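Local coordinates for N-isopropylammelide isopropylaminohydrolase (Burkholderia multivorans ATCC 17616, PDB 6NBO), which is a zinc-containing hydrolase of the amidohydrolase family, built on a TIM-barrel type of fold, at residues 60-65 with 355-360; 119-124 with 388-393. All blocks are in the same frame, centred on the assembly; numbering follows the deposited sequence.

Interaction 1. Residues 60-65 with 355-360; sequences GLVEGH and DAYGLQ. With ZN (zinc ion), chain B.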
ATOM      1  N   GLY A  60      -0.663 -10.215   8.355  1.00 26.11           N
ATOM      2  CA  GLY A  60      -0.696  -8.773   8.550  1.00 27.66           C
ATOM      3  C   GLY A  60      -1.263  -8.082   7.321  1.00 26.40           C
ATOM      4  O   GLY A  60      -0.942  -8.477   6.206  1.00 24.67           O
ATOM      5  N   LEU A  61      -2.127  -7.085   7.498  1.00 23.47           N
ATOM      6  CA  LEU A  61      -2.703  -6.413   6.344  1.00 22.24           C
ATOM      7  C   LEU A  61      -1.668  -5.460   5.749  1.00 18.96           C
ATOM      8  O   LEU A  61      -0.677  -5.098   6.393  1.00 21.82           O
ATOM      9  CB  LEU A  61      -3.993  -5.671   6.751  1.00 18.64           C
ATOM     10  CG  LEU A  61      -5.014  -6.563   7.479  1.00 25.31           C
ATOM     11  CD1 LEU A  61      -6.322  -5.826   7.871  1.00 22.31           C
ATOM     12  CD2 LEU A  61      -5.350  -7.814   6.645  1.00 22.83           C
ATOM     13  N   VAL A  62      -1.876  -5.088   4.490  1.00 19.81           N
ATOM     14  CA  VAL A  62      -0.910  -4.292   3.744  1.00 19.85           C
ATOM     15  C   VAL A  62      -1.625  -3.067   3.189  1.00 23.71           C
ATOM     16  O   VAL A  62      -2.634  -3.202   2.491  1.00 20.16           O
ATOM     17  CB  VAL A  62      -0.274  -5.099   2.598  1.00 20.28           C
ATOM     18  CG1 VAL A  62       0.763  -4.258   1.840  1.00 22.69           C
ATOM     19  CG2 VAL A  62       0.350  -6.394   3.147  1.00 23.55           C
ATOM     20  N   GLU A  63      -1.095  -1.881   3.484  1.00 21.71           N
ATOM     21  CA  GLU A  63      -1.502  -0.659   2.798  1.00 22.42           C
ATOM     22  C   GLU A  63      -0.527  -0.422   1.650  1.00 22.09           C
ATOM     23  O   GLU A  63       0.627  -0.055   1.875  1.00 24.42           O
ATOM     24  CB  GLU A  63      -1.536   0.513   3.783  1.00 21.00           C
ATOM     25  CG  GLU A  63      -1.593   1.903   3.134  1.00 25.99           C
ATOM     26  CD  GLU A  63      -2.804   2.089   2.262  1.00 29.79           C
ATOM     27  OE1 GLU A  63      -2.809   1.536   1.142  1.00 26.13           O
ATOM     28  OE2 GLU A  63      -3.757   2.778   2.690  1.00 26.50           O
ATOM     29  N   GLY A  64      -0.976  -0.667   0.415  1.00 21.81           N
ATOM     30  CA  GLY A  64      -0.101  -0.581  -0.737  1.00 21.09           C
ATOM     31  C   GLY A  64       0.051   0.799  -1.350  1.00 24.77           C
ATOM     32  O   GLY A  64       0.861   0.971  -2.268  1.00 28.18           O
ATOM     33  N   HIS A  65      -0.715   1.795  -0.887  1.00 21.30           N
ATOM     34  CA  HIS A  65      -0.637   3.141  -1.460  1.00 22.37           C
ATOM     35  C   HIS A  65      -1.353   4.118  -0.542  1.00 29.22           C
ATOM     36  O   HIS A  65      -2.583   4.193  -0.546  1.00 24.18           O
ATOM     37  CB  HIS A  65      -1.254   3.205  -2.862  1.00 24.48           C
ATOM     38  CG  HIS A  65      -1.113   4.535  -3.560  1.00 25.94           C
ATOM     39  ND1 HIS A  65      -0.469   4.676  -4.770  1.00 28.38           N
ATOM     40  CD2 HIS A  65      -1.592   5.767  -3.249  1.00 25.65           C
ATOM     41  CE1 HIS A  65      -0.542   5.937  -5.168  1.00 32.27           C
ATOM     42  NE2 HIS A  65      -1.208   6.622  -4.255  1.00 27.72           N
ATOM     43  N   ASP A 355       8.661  -8.981   1.653  1.00 27.16           N
ATOM     44  CA  ASP A 355       9.133 -10.360   1.722  1.00 31.17           C
ATOM     45  C   ASP A 355       8.688 -11.045   3.016  1.00 29.00           C
ATOM     46  O   ASP A 355       8.219 -10.403   3.957  1.00 28.01           O
ATOM     47  CB  ASP A 355      10.658 -10.392   1.617  1.00 41.99           C
ATOM     48  CG  ASP A 355      11.168  -9.716   0.352  1.00 58.99           C
ATOM     49  OD1 ASP A 355      10.667 -10.048  -0.745  1.00 65.40           O
ATOM     50  OD2 ASP A 355      12.062  -8.846   0.460  1.00 67.92           O
ATOM     51  N   ALA A 356       8.864 -12.378   3.058  1.00 28.40           N
ATOM     52  CA  ALA A 356       8.566 -13.188   4.249  1.00 31.15           C
ATOM     53  C   ALA A 356       7.129 -12.971   4.722  1.00 22.79           C
ATOM     54  O   ALA A 356       6.855 -12.829   5.915  1.00 26.68           O
ATOM     55  CB  ALA A 356       9.557 -12.891   5.378  1.00 31.74           C
ATOM     56  N   TYR A 357       6.206 -12.951   3.771  1.00 23.17           N
ATOM     57  CA  TYR A 357       4.813 -12.633   4.025  1.00 23.44           C
ATOM     58  C   TYR A 357       3.990 -13.908   4.183  1.00 30.39           C
ATOM     59  O   TYR A 357       4.225 -14.902   3.499  1.00 31.09           O
ATOM     60  CB  TYR A 357       4.238 -11.798   2.878  1.00 22.86           C
ATOM     61  CG  TYR A 357       2.841 -11.340   3.183  1.00 22.69           C
ATOM     62  CD1 TYR A 357       2.632 -10.233   3.985  1.00 20.93           C
ATOM     63  CD2 TYR A 357       1.728 -12.038   2.705  1.00 23.61           C
ATOM     64  CE1 TYR A 357       1.354  -9.817   4.314  1.00 22.91           C
ATOM     65  CE2 TYR A 357       0.443 -11.632   3.029  1.00 22.82           C
ATOM     66  CZ  TYR A 357       0.270 -10.513   3.829  1.00 23.28           C
ATOM     67  OH  TYR A 357      -0.979 -10.089   4.175  1.00 23.92           O
ATOM     68  N   GLY A 358       2.999 -13.864   5.071  1.00 26.02           N
ATOM     69  CA  GLY A 358       2.034 -14.947   5.142  1.00 28.32           C
ATOM     70  C   GLY A 358       1.933 -15.597   6.507  1.00 31.07           C
ATOM     71  O   GLY A 358       2.421 -15.043   7.496  1.00 29.93           O
ATOM     72  N   LEU A 359       1.295 -16.772   6.575  1.00 25.17           N
ATOM     73  CA  LEU A 359       1.120 -17.491   7.836  1.00 25.62           C
ATOM     74  C   LEU A 359       1.781 -18.861   7.824  1.00 28.46           C
ATOM     75  O   LEU A 359       1.483 -19.695   8.686  1.00 31.86           O
ATOM     76  CB  LEU A 359      -0.362 -17.643   8.185  1.00 29.57           C
ATOM     77  CG  LEU A 359      -1.141 -16.345   8.394  1.00 33.05           C
ATOM     78  CD1 LEU A 359      -2.610 -16.656   8.646  1.00 32.85           C
ATOM     79  CD2 LEU A 359      -0.553 -15.549   9.547  1.00 29.19           C
ATOM     80  N   GLN A 360       2.656 -19.114   6.880  1.00 25.73           N
ATOM     81  CA  GLN A 360       3.361 -20.384   6.886  1.00 26.29           C
ATOM     82  C   GLN A 360       4.655 -20.257   7.669  1.00 27.87           C
ATOM     83  O   GLN A 360       5.173 -19.152   7.848  1.00 28.90           O
ATOM     84  CB  GLN A 360       3.667 -20.827   5.451  1.00 35.37           C
ATOM     85  CG  GLN A 360       2.446 -20.884   4.545  1.00 45.39           C
ATOM     86  CD  GLN A 360       1.337 -21.749   5.111  1.00 64.53           C
ATOM     87  OE1 GLN A 360       1.560 -22.900   5.492  1.00 66.67           O
ATOM     88  NE2 GLN A 360       0.130 -21.194   5.175  1.00 70.23           N
TER
HETATM   89 ZN    ZN B 401      -1.713   8.607  -4.520  0.76 29.78          ZN
HETATM   90  O   HOH W   1       1.749 -12.457   8.097  1.00 24.22           O
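The hydroxyl of Tyr357 gives its proton to the carbonyl oxygen of Gly60, with OH 2.6 Å from O. It comes up roughly in line with the carbonyl, at 155°, and a little out of its plane. Gly60 O lies at the edge of the phenol ring, near its plane, where the hydroxyl can reach it. The ring gets there because CG stands anti to the backbone N of Tyr357 (chi1 -174°), which carries it from the loop toward the start of the strand. Val62 completes the contact: its CG2 comes obliquely at the ring, 3.8 Å from Tyr357 CE1. A tyrosine suits this place because its hydrocarbon part packs on the valine while its far end answers a backbone acceptor. Gly60 presents no side chain beside the ring, and a water 2.7 Å from Gly358 O also makes a weak bond with Gly60 N.

The strand so anchored is the first of the TIM-type barrel of amidohydrolases, and at its far end it delivers His65, whose NE2 binds a zinc ion at 2.1 Å together with His67, His218 and Asp304. Just before this ligand Glu63 folds its carboxylate forward over the backbone: OE1 accepts the N-H of His65 at 2.9 Å, nearly straight at 169° but from above the carboxylate plane. That bond helps to fix the backbone carrying the histidine. The imidazole is held at its other nitrogen too, since ND1 is hydrogen-bonded to Ser249 OG, while Glu63 OE2 is bonded to Asn303.

Interaction 2. Residues 119-124 with 388-393; sequences GTTRIR and VVSSGK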
ATOM      1  N   GLY A 119      -4.481  -3.774  12.353  1.00 24.34           N
ATOM      2  CA  GLY A 119      -3.931  -4.988  11.760  1.00 21.88           C
ATOM      3  C   GLY A 119      -3.019  -4.811  10.554  1.00 27.70           C
ATOM      4  O   GLY A 119      -2.591  -5.818   9.978  1.00 21.84           O
ATOM      5  N   THR A 120      -2.702  -3.583  10.156  1.00 22.64           N
ATOM      6  CA  THR A 120      -1.799  -3.342   9.030  1.00 19.92           C
ATOM      7  C   THR A 120      -0.369  -3.229   9.542  1.00 23.59           C
ATOM      8  O   THR A 120      -0.075  -2.369  10.375  1.00 23.25           O
ATOM      9  CB  THR A 120      -2.201  -2.072   8.280  1.00 22.22           C
ATOM     10  OG1 THR A 120      -3.438  -2.313   7.590  1.00 22.49           O
ATOM     11  CG2 THR A 120      -1.110  -1.670   7.280  1.00 19.28           C
ATOM     12  N   THR A 121       0.517  -4.108   9.061  1.00 21.62           N
ATOM     13  CA  THR A 121       1.898  -4.141   9.540  1.00 21.44           C
ATOM     14  C   THR A 121       2.903  -3.810   8.446  1.00 25.09           C
ATOM     15  O   THR A 121       4.116  -3.832   8.693  1.00 24.03           O
ATOM     16  CB  THR A 121       2.218  -5.520  10.130  1.00 25.39           C
ATOM     17  OG1 THR A 121       2.025  -6.516   9.119  1.00 22.70           O
ATOM     18  CG2 THR A 121       1.293  -5.817  11.313  1.00 26.87           C
ATOM     19  N   ARG A 122       2.426  -3.533   7.239  1.00 22.35           N
ATOM     20  CA  ARG A 122       3.268  -3.182   6.106  0.73 21.39           C
ATOM     21  C   ARG A 122       2.582  -2.066   5.335  1.00 23.83           C
ATOM     22  O   ARG A 122       1.406  -2.189   4.984  1.00 21.51           O
ATOM     23  CB  ARG A 122       3.494  -4.400   5.216  0.73 19.03           C
ATOM     24  CG  ARG A 122       4.096  -5.578   5.993  0.73 25.44           C
ATOM     25  CD  ARG A 122       4.743  -6.547   5.106  0.73 29.99           C
ATOM     26  NE  ARG A 122       4.916  -7.861   5.724  0.73 33.04           N
ATOM     27  CZ  ARG A 122       5.991  -8.611   5.528  0.73 27.94           C
ATOM     28  NH1 ARG A 122       6.980  -8.138   4.785  0.73 38.74           N
ATOM     29  NH2 ARG A 122       6.087  -9.818   6.070  0.73 22.93           N
ATOM     30  N   ILE A 123       3.310  -0.980   5.073  1.00 21.88           N
ATOM     31  CA  ILE A 123       2.740   0.205   4.430  1.00 20.43           C
ATOM     32  C   ILE A 123       3.691   0.696   3.349  1.00 22.93           C
ATOM     33  O   ILE A 123       4.881   0.888   3.612  1.00 21.05           O
ATOM     34  CB  ILE A 123       2.491   1.342   5.438  1.00 23.56           C
ATOM     35  CG1 ILE A 123       1.610   0.879   6.611  1.00 23.35           C
ATOM     36  CG2 ILE A 123       1.936   2.580   4.702  1.00 19.68           C
ATOM     37  CD1 ILE A 123       1.328   2.004   7.653  1.00 22.61           C
ATOM     38  N   ARG A 124       3.167   0.919   2.144  1.00 21.86           N
ATOM     39  CA  ARG A 124       3.859   1.712   1.133  1.00 20.61           C
ATOM     40  C   ARG A 124       3.247   3.105   1.108  1.00 20.74           C
ATOM     41  O   ARG A 124       2.056   3.264   0.811  1.00 22.62           O
ATOM     42  CB  ARG A 124       3.772   1.081  -0.262  1.00 22.12           C
ATOM     43  CG  ARG A 124       4.410   1.985  -1.347  1.00 24.27           C
ATOM     44  CD  ARG A 124       4.449   1.312  -2.734  1.00 21.22           C
ATOM     45  NE  ARG A 124       5.432   0.239  -2.779  1.00 20.93           N
ATOM     46  CZ  ARG A 124       5.794  -0.399  -3.883  1.00 24.29           C
ATOM     47  NH1 ARG A 124       5.270  -0.054  -5.055  1.00 24.21           N
ATOM     48  NH2 ARG A 124       6.690  -1.381  -3.810  1.00 20.33           N
ATOM     49  N   VAL A 388      -3.589  -8.185  17.386  1.00 24.72           N
ATOM     50  CA  VAL A 388      -2.608  -7.919  16.341  1.00 24.18           C
ATOM     51  C   VAL A 388      -1.253  -8.310  16.902  1.00 27.09           C
ATOM     52  O   VAL A 388      -0.860  -7.845  17.982  1.00 24.85           O
ATOM     53  CB  VAL A 388      -2.616  -6.455  15.864  1.00 26.27           C
ATOM     54  CG1 VAL A 388      -1.606  -6.267  14.730  1.00 22.45           C
ATOM     55  CG2 VAL A 388      -4.017  -6.046  15.385  1.00 24.17           C
ATOM     56  N   VAL A 389      -0.565  -9.196  16.188  1.00 23.72           N
ATOM     57  CA  VAL A 389       0.813  -9.570  16.474  1.00 25.10           C
ATOM     58  C   VAL A 389       1.660  -9.048  15.331  1.00 27.41           C
ATOM     59  O   VAL A 389       1.310  -9.233  14.160  1.00 25.41           O
ATOM     60  CB  VAL A 389       0.967 -11.093  16.609  1.00 22.47           C
ATOM     61  CG1 VAL A 389       2.423 -11.452  16.875  1.00 24.07           C
ATOM     62  CG2 VAL A 389       0.049 -11.614  17.703  1.00 25.66           C
ATOM     63  N   SER A 390       2.760  -8.389  15.660  1.00 23.63           N
ATOM     64  CA  SER A 390       3.630  -7.856  14.625  1.00 24.25           C
ATOM     65  C   SER A 390       5.058  -8.237  14.957  1.00 25.46           C
ATOM     66  O   SER A 390       5.531  -7.956  16.062  1.00 28.11           O
ATOM     67  CB  SER A 390       3.483  -6.339  14.514  1.00 25.23           C
ATOM     68  OG  SER A 390       4.339  -5.839  13.508  1.00 24.51           O
ATOM     69  N   SER A 391       5.729  -8.882  14.001  1.00 24.77           N
ATOM     70  CA  SER A 391       7.079  -9.401  14.208  1.00 25.19           C
ATOM     71  C   SER A 391       7.156 -10.218  15.493  1.00 28.62           C
ATOM     72  O   SER A 391       8.122 -10.127  16.259  1.00 24.88           O
ATOM     73  CB  SER A 391       8.116  -8.279  14.217  1.00 27.94           C
ATOM     74  OG  SER A 391       8.321  -7.797  12.901  1.00 27.15           O
ATOM     75  N   GLY A 392       6.118 -11.018  15.734  1.00 24.49           N
ATOM     76  CA  GLY A 392       6.101 -11.919  16.870  1.00 24.56           C
ATOM     77  C   GLY A 392       5.737 -11.292  18.198  1.00 30.22           C
ATOM     78  O   GLY A 392       5.734 -11.999  19.212  1.00 29.64           O
ATOM     79  N   LYS A 393       5.423 -10.000  18.233  1.00 26.07           N
ATOM     80  CA  LYS A 393       5.087  -9.309  19.467  1.00 32.70           C
ATOM     81  C   LYS A 393       3.634  -8.866  19.431  1.00 29.53           C
ATOM     82  O   LYS A 393       3.166  -8.357  18.418  1.00 29.46           O
ATOM     83  CB  LYS A 393       5.989  -8.095  19.672  1.00 30.49           C
ATOM     84  CG  LYS A 393       7.460  -8.455  19.824  1.00 35.36           C
ATOM     85  CD  LYS A 393       8.277  -7.237  20.173  1.00 45.80           C
ATOM     86  CE  LYS A 393       9.755  -7.580  20.275  1.00 54.28           C
ATOM     87  NZ  LYS A 393      10.320  -7.937  18.942  1.00 65.17           N
TER
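The backbones of 119-124 and 388-393 approach most closely at Gly119 and Val388, whose CA atoms are 5.6 Å apart, and again at Thr121 and Ser390, yet no hydrogen bond joins the two segments. Side chains of the second segment meet the first instead. Val388 sets CG2 against Gly119, 3.8 Å from its CA, and CG1 lies almost as near, so both branches of the valine lie against the same side of the bare glycine. Gly119 is also required by its own backbone: with positive phi (94°) it is the C-prime residue of the Schellman motif that ends helix 104-117, just where the chain enters strand 120-128 of the amidohydrolase barrel.

Two residues on, Thr121 turns its methyl to Ser390: CG2 is 3.8 Å from OG and 3.9 Å from CB of the serine. This apolar branch stands anti to the carbonyl carbon of Thr121, while OG1 occupies the position between N and C (chi1 59°) and bonds to Asp366 OD2. Ser390 OG likewise looks past the threonine for its strong partner, the carbonyl oxygen of Gln151. Beyond the contact, Ser390 opens a type I' beta turn to Lys393, the tight link of a hairpin.

Across the segments, then, the forces are van der Waals, and small, branched or absent side chains let the backbones come close. The polar bonds that help to fix the rotation of the two buried hydroxyls run to residues outside; Asp366 serves both segments, holding Thr121 OG1 and Ser391 N.

The centres of interactions 1 and 2 lie about 8 Å apart, and strands 56-66 and 120-128, which carry their first segments, are neighbours running parallel in the barrel. Glu63 O meets Arg124 N at 2.7 Å, a probable hydrogen bond of that pairing, while in one of its two conformers the side chain of Arg122 reaches the loop of interaction 1, where NH1 lies 2.7 Å from Asp355 O, a probable hydrogen bond. Along the chain the order is 60-65, 119-124, 355-360, 388-393, so the contacts cross: two early barrel strands are each met by a late segment. The C-terminal part thereby returns to the start of the barrel, at the end of these strands remote from the zinc ligands.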